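Local coordinates for aspartate aminotransferase, mitochondrial (Trypanosoma brucei brucei, PDB 4W5K), which probably catalyses the pyridoxal 5'-phosphate-dependent transfer of an amino group between aspartate and 2-oxoglutarate, working as a homodimer, at residues A[104-109]-A[255-260]; A[78-83]-A[235-240]. The protein carries 1 engineered substitution. One frame throughout, in Å; residues are numbered along the deposited sequence.

Contact 1 (A[104-109]-A[255-260]); sequences LRIGGD and GALHIS
Leu257 reaches Gly107 because its CG stands anti to the backbone N (chi1 169°), which carries both methyls off the strand and against the helix. Ile106 turns its CG2 anti to its own backbone N, so this short branch meets the leucine while CG1, beside the backbone N, leads away from the strand. Leu257 CD2 lies 3.5 Å from Gly107 N. The other methyl, Leu257 CD1, sits 4.1 Å from Gly107 CA. On the flank, Ile106 CG2 and Leu257 CD2 are 3.8 Å apart, the two side chains crossing at a slant. With no side chain on Gly107, the leucine packs directly on the helix backbone, and Gly107 CA comes within 6.9 Å of Leu257 CA. Leu274, from helix 264-282, borders both Ile106 and Leu257.

Away from the strand, Arg105 and Asp109, one helical turn apart, form a salt bridge. Arg105 NE donates to Asp109 OD2 over 2.9 Å at 150°, close to the guanidinium plane but from above the carboxylate plane, 35° out of it. Arg105 NH1 also bonds Pro280 O of the second subunit, which brings Arg105 into the dimer interface. Leu104 touches the cofactor, and Gly99, Gly100 and Thr101 at the start of the helix line its pocket.

No hydrogen bond crosses between the segments: the helix is seated on the sheet by van der Waals packing of Leu257 on the Gly107 backbone and on Ile106, while Arg105, held by Asp109, reaches the partner subunit.

Contact 2 (A[78-83]-A[235-240]); sequences LCFGPT and PNLIVA
Cys79 and Phe80, at the end of helix 69-80, meet Val239 of strand 238-242 and Leu237 just before it entirely through apolar groups. The sulfur of Cys79 is anti to its backbone N (chi1 177°), which extends it toward the strand, where SG lies 3.9 Å from Val239 CG1. Phe80 differs: its CG is anti to the carbonyl carbon (chi1 -67°), which swings the ring alongside the cysteine. As a result the sulfur sits 3.6 Å above the ring plane, over its centre, a sulfur-aromatic packing between sequence neighbours that covers one face of the ring.

Val239 divides its two methyls between these partners. CG1 is the branch that goes to the sulfur, whereas CG2 comes 3.9 Å from Phe80 CZ, the valine pointing back at the oncoming ring. Leu237, two residues earlier, sends its CD2 to the ring edge, near the ring plane, 4.0 Å from Phe80 CE1. The leucine and the phenylalanine side chains run alongside each other with opposite headings. Backbones stay well apart, with Cys79 CA and Val239 CA 8.6 Å from each other, so the two segments meet through side chains. Directly after Phe80, Gly81 leaves helical geometry with a positive phi of 84°, and the chain turns off.

His258 of the adjacent strand 255-260 packs edge-to-face with Phe80, and Arg228 bonds the carbonyl oxygens of Leu78 and Cys79. The end of helix 69-80 thus rests across strands 238-242, 255-260 and 205-210, the last contributing Met210 against Cys79; within the sheet side of the contact, Pro206 of that same strand neighbours Leu237.

Contacts 1 and 2 lie with centres 12 Å apart and share the mixed sheet of the large domain, a fold-type I pyridoxal phosphate enzyme core. Their strands 238-242 and 255-260 are antiparallel neighbours, joined by His258 O to Val239 N at 2.8 Å, probably a hydrogen bond. Leu257 faces helix 99-110 on one side of the sheet, and Val239 faces helix 69-80 on the other, giving a helix-sheet-helix layering. Along the chain the segments alternate: 78-83, 104-109, 235-240, 255-260. Ser242 at the end of the first strand, and Ser244 and Arg253 in the connection, line the cofactor pocket, so the layers lie close to the active site.

Contact 1 (A[104-109]-A[255-260])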
loop_
_atom_site.group_PDB
_atom_site.type_symbol
_atom_site.label_atom_id
_atom_site.label_comp_id
_atom_site.label_asym_id
_atom_site.label_seq_id
_atom_site.Cartn_x
_atom_site.Cartn_y
_atom_site.Cartn_z
ATOM N N LEU A 104 -9.981 0.214 6.209
ATOM C CA LEU A 104 -10.708 -0.848 6.931
ATOM C C LEU A 104 -9.741 -1.725 7.711
ATOM O O LEU A 104 -9.998 -2.081 8.866
ATOM C CB LEU A 104 -11.512 -1.710 5.960
ATOM C CG LEU A 104 -12.693 -0.924 5.400
ATOM C CD1 LEU A 104 -13.156 -1.577 4.103
ATOM C CD2 LEU A 104 -13.870 -0.860 6.458
ATOM N N ARG A 105 -8.642 -2.112 7.072
ATOM C CA ARG A 105 -7.658 -2.989 7.712
ATOM C C ARG A 105 -6.908 -2.288 8.854
ATOM O O ARG A 105 -6.813 -2.835 9.976
ATOM C CB ARG A 105 -6.643 -3.513 6.680
ATOM C CG ARG A 105 -5.441 -4.292 7.271
ATOM C CD ARG A 105 -5.875 -5.526 8.066
ATOM N NE ARG A 105 -4.705 -6.236 8.593
ATOM C CZ ARG A 105 -4.041 -7.202 7.950
ATOM N NH1 ARG A 105 -4.436 -7.581 6.736
ATOM N NH2 ARG A 105 -2.988 -7.794 8.532
ATOM N N ILE A 106 -6.352 -1.107 8.574
ATOM C CA ILE A 106 -5.613 -0.373 9.611
ATOM C C ILE A 106 -6.565 0.006 10.761
ATOM O O ILE A 106 -6.212 -0.135 11.922
ATOM C CB ILE A 106 -4.920 0.874 9.052
ATOM C CG1 ILE A 106 -3.787 0.456 8.094
ATOM C CG2 ILE A 106 -4.361 1.733 10.175
ATOM C CD1 ILE A 106 -2.624 -0.288 8.740
ATOM N N GLY A 107 -7.772 0.466 10.430
ATOM C CA GLY A 107 -8.772 0.726 11.470
ATOM C C GLY A 107 -9.081 -0.494 12.289
ATOM O O GLY A 107 -9.168 -0.415 13.533
ATOM N N GLY A 108 -9.335 -1.622 11.621
ATOM C CA GLY A 108 -9.575 -2.877 12.325
ATOM C C GLY A 108 -8.427 -3.268 13.251
ATOM O O GLY A 108 -8.636 -3.719 14.390
ATOM N N ASP A 109 -7.193 -3.071 12.773
ATOM C CA ASP A 109 -6.015 -3.363 13.582
ATOM C C ASP A 109 -5.858 -2.397 14.763
ATOM O O ASP A 109 -5.165 -2.719 15.744
ATOM C CB ASP A 109 -4.733 -3.318 12.711
ATOM C CG ASP A 109 -4.497 -4.620 11.927
ATOM O OD1 ASP A 109 -4.902 -5.690 12.410
ATOM O OD2 ASP A 109 -3.865 -4.580 10.840
ATOM N N GLY A 255 -6.976 6.571 -0.074
ATOM C CA GLY A 255 -8.078 6.691 0.887
ATOM C C GLY A 255 -7.611 7.351 2.176
ATOM O O GLY A 255 -6.435 7.758 2.287
ATOM N N ALA A 256 -8.528 7.475 3.137
ATOM C CA ALA A 256 -8.170 7.973 4.470
ATOM C C ALA A 256 -8.991 7.242 5.533
ATOM O O ALA A 256 -10.070 6.711 5.265
ATOM C CB ALA A 256 -8.401 9.506 4.566
ATOM N N LEU A 257 -8.446 7.243 6.735
ATOM C CA LEU A 257 -9.048 6.661 7.923
ATOM C C LEU A 257 -9.219 7.747 8.971
ATOM O O LEU A 257 -8.313 8.549 9.170
ATOM C CB LEU A 257 -8.162 5.527 8.445
ATOM C CG LEU A 257 -8.503 4.962 9.823
ATOM C CD1 LEU A 257 -9.875 4.287 9.791
ATOM C CD2 LEU A 257 -7.451 3.948 10.186
ATOM N N HIS A 258 -10.365 7.763 9.668
ATOM C CA HIS A 258 -10.647 8.782 10.683
ATOM C C HIS A 258 -11.196 8.089 11.913
ATOM O O HIS A 258 -12.080 7.240 11.764
ATOM C CB HIS A 258 -11.688 9.802 10.181
ATOM C CG HIS A 258 -11.360 10.379 8.839
ATOM N ND1 HIS A 258 -10.382 11.335 8.652
ATOM C CD2 HIS A 258 -11.903 10.143 7.620
ATOM C CE1 HIS A 258 -10.335 11.660 7.369
ATOM N NE2 HIS A 258 -11.246 10.945 6.720
ATOM N N ILE A 259 -10.666 8.411 13.090
ATOM C CA ILE A 259 -11.248 7.946 14.347
ATOM C C ILE A 259 -11.509 9.125 15.276
ATOM O O ILE A 259 -10.589 9.821 15.695
ATOM C CB ILE A 259 -10.344 6.927 15.111
ATOM C CG1 ILE A 259 -9.889 5.773 14.194
ATOM C CG2 ILE A 259 -11.072 6.440 16.394
ATOM C CD1 ILE A 259 -8.491 6.009 13.587
ATOM N N SER A 260 -12.764 9.339 15.638
ATOM C CA SER A 260 -13.058 10.392 16.606
ATOM C C SER A 260 -12.809 9.911 18.025
ATOM O O SER A 260 -12.913 8.725 18.319
ATOM C CB SER A 260 -14.497 10.883 16.479
ATOM O OG SER A 260 -15.423 9.874 16.849
#

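Contact 2 (A[78-83]-A[235-240])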
loop_
_atom_site.group_PDB
_atom_site.type_symbol
_atom_site.label_atom_id
_atom_site.label_comp_id
_atom_site.label_asym_id
_atom_site.label_seq_id
_atom_site.Cartn_x
_atom_site.Cartn_y
_atom_site.Cartn_z
ATOM N N LEU A 78 -13.663 17.059 3.838
ATOM C CA LEU A 78 -14.632 16.534 2.864
ATOM C C LEU A 78 -15.568 15.537 3.547
ATOM O O LEU A 78 -16.781 15.544 3.304
ATOM C CB LEU A 78 -13.919 15.871 1.670
ATOM C CG LEU A 78 -14.843 15.151 0.676
ATOM C CD1 LEU A 78 -15.753 16.140 -0.042
ATOM C CD2 LEU A 78 -14.025 14.334 -0.323
ATOM N N CYS A 79 -15.015 14.709 4.433
ATOM C CA CYS A 79 -15.807 13.694 5.135
ATOM C C CYS A 79 -16.798 14.344 6.103
ATOM O O CYS A 79 -18.023 14.069 6.063
ATOM C CB CYS A 79 -14.885 12.713 5.893
ATOM S SG CYS A 79 -15.817 11.475 6.867
ATOM N N PHE A 80 -16.300 15.247 6.956
ATOM C CA PHE A 80 -17.087 15.704 8.102
ATOM C C PHE A 80 -17.750 17.064 7.881
ATOM O O PHE A 80 -18.640 17.458 8.641
ATOM C CB PHE A 80 -16.195 15.711 9.371
ATOM C CG PHE A 80 -15.782 14.335 9.809
ATOM C CD1 PHE A 80 -16.692 13.500 10.439
ATOM C CD2 PHE A 80 -14.492 13.855 9.566
ATOM C CE1 PHE A 80 -16.345 12.227 10.836
ATOM C CE2 PHE A 80 -14.127 12.569 9.959
ATOM C CZ PHE A 80 -15.067 11.752 10.602
ATOM N N GLY A 81 -17.353 17.751 6.808
ATOM C CA GLY A 81 -17.939 19.024 6.423
ATOM C C GLY A 81 -17.348 20.215 7.147
ATOM O O GLY A 81 -16.442 20.038 7.955
ATOM N N PRO A 82 -17.874 21.424 6.870
ATOM C CA PRO A 82 -17.383 22.709 7.397
ATOM C C PRO A 82 -17.872 23.084 8.807
ATOM O O PRO A 82 -17.273 23.954 9.438
ATOM C CB PRO A 82 -17.921 23.717 6.378
ATOM C CG PRO A 82 -19.212 23.120 5.937
ATOM C CD PRO A 82 -18.997 21.617 5.929
ATOM N N THR A 83 -18.949 22.471 9.288
ATOM C CA THR A 83 -19.449 22.810 10.619
ATOM C C THR A 83 -19.433 21.599 11.557
ATOM O O THR A 83 -20.440 21.298 12.218
ATOM C CB THR A 83 -20.872 23.383 10.555
ATOM O OG1 THR A 83 -21.797 22.338 10.221
ATOM C CG2 THR A 83 -20.957 24.490 9.508
ATOM N N PRO A 235 -18.918 8.432 21.583
ATOM C CA PRO A 235 -17.537 8.734 21.999
ATOM C C PRO A 235 -16.519 8.453 20.891
ATOM O O PRO A 235 -15.640 9.277 20.657
ATOM C CB PRO A 235 -17.314 7.801 23.193
ATOM C CG PRO A 235 -18.692 7.539 23.719
ATOM C CD PRO A 235 -19.574 7.495 22.507
ATOM N N ASN A 236 -16.640 7.312 20.222
ATOM C CA ASN A 236 -15.731 6.965 19.131
ATOM C C ASN A 236 -16.484 6.509 17.897
ATOM O O ASN A 236 -17.288 5.572 17.975
ATOM C CB ASN A 236 -14.761 5.847 19.547
ATOM C CG ASN A 236 -13.968 6.183 20.789
ATOM O OD1 ASN A 236 -14.280 5.718 21.888
ATOM N ND2 ASN A 236 -12.937 6.993 20.627
ATOM N N LEU A 237 -16.201 7.170 16.770
ATOM C CA LEU A 237 -16.650 6.778 15.439
ATOM C C LEU A 237 -15.441 6.504 14.529
ATOM O O LEU A 237 -14.474 7.257 14.563
ATOM C CB LEU A 237 -17.519 7.884 14.828
ATOM C CG LEU A 237 -17.649 7.920 13.297
ATOM C CD1 LEU A 237 -18.608 6.814 12.821
ATOM C CD2 LEU A 237 -18.158 9.297 12.828
ATOM N N ILE A 238 -15.496 5.435 13.732
ATOM C CA ILE A 238 -14.439 5.139 12.764
ATOM C C ILE A 238 -15.011 5.331 11.366
ATOM O O ILE A 238 -16.140 4.918 11.112
ATOM C CB ILE A 238 -13.909 3.697 12.889
ATOM C CG1 ILE A 238 -13.518 3.396 14.335
ATOM C CG2 ILE A 238 -12.690 3.462 11.953
ATOM C CD1 ILE A 238 -14.434 2.426 14.994
ATOM N N VAL A 239 -14.240 5.949 10.470
ATOM C CA VAL A 239 -14.678 6.106 9.085
ATOM C C VAL A 239 -13.560 5.672 8.137
ATOM O O VAL A 239 -12.444 6.186 8.245
ATOM C CB VAL A 239 -15.058 7.560 8.743
ATOM C CG1 VAL A 239 -15.587 7.637 7.298
ATOM C CG2 VAL A 239 -16.133 8.091 9.710
ATOM N N ALA A 240 -13.858 4.721 7.240
ATOM C CA ALA A 240 -12.933 4.319 6.178
ATOM C C ALA A 240 -13.409 4.998 4.911
ATOM O O ALA A 240 -14.529 4.749 4.451
ATOM C CB ALA A 240 -12.917 2.798 5.998
#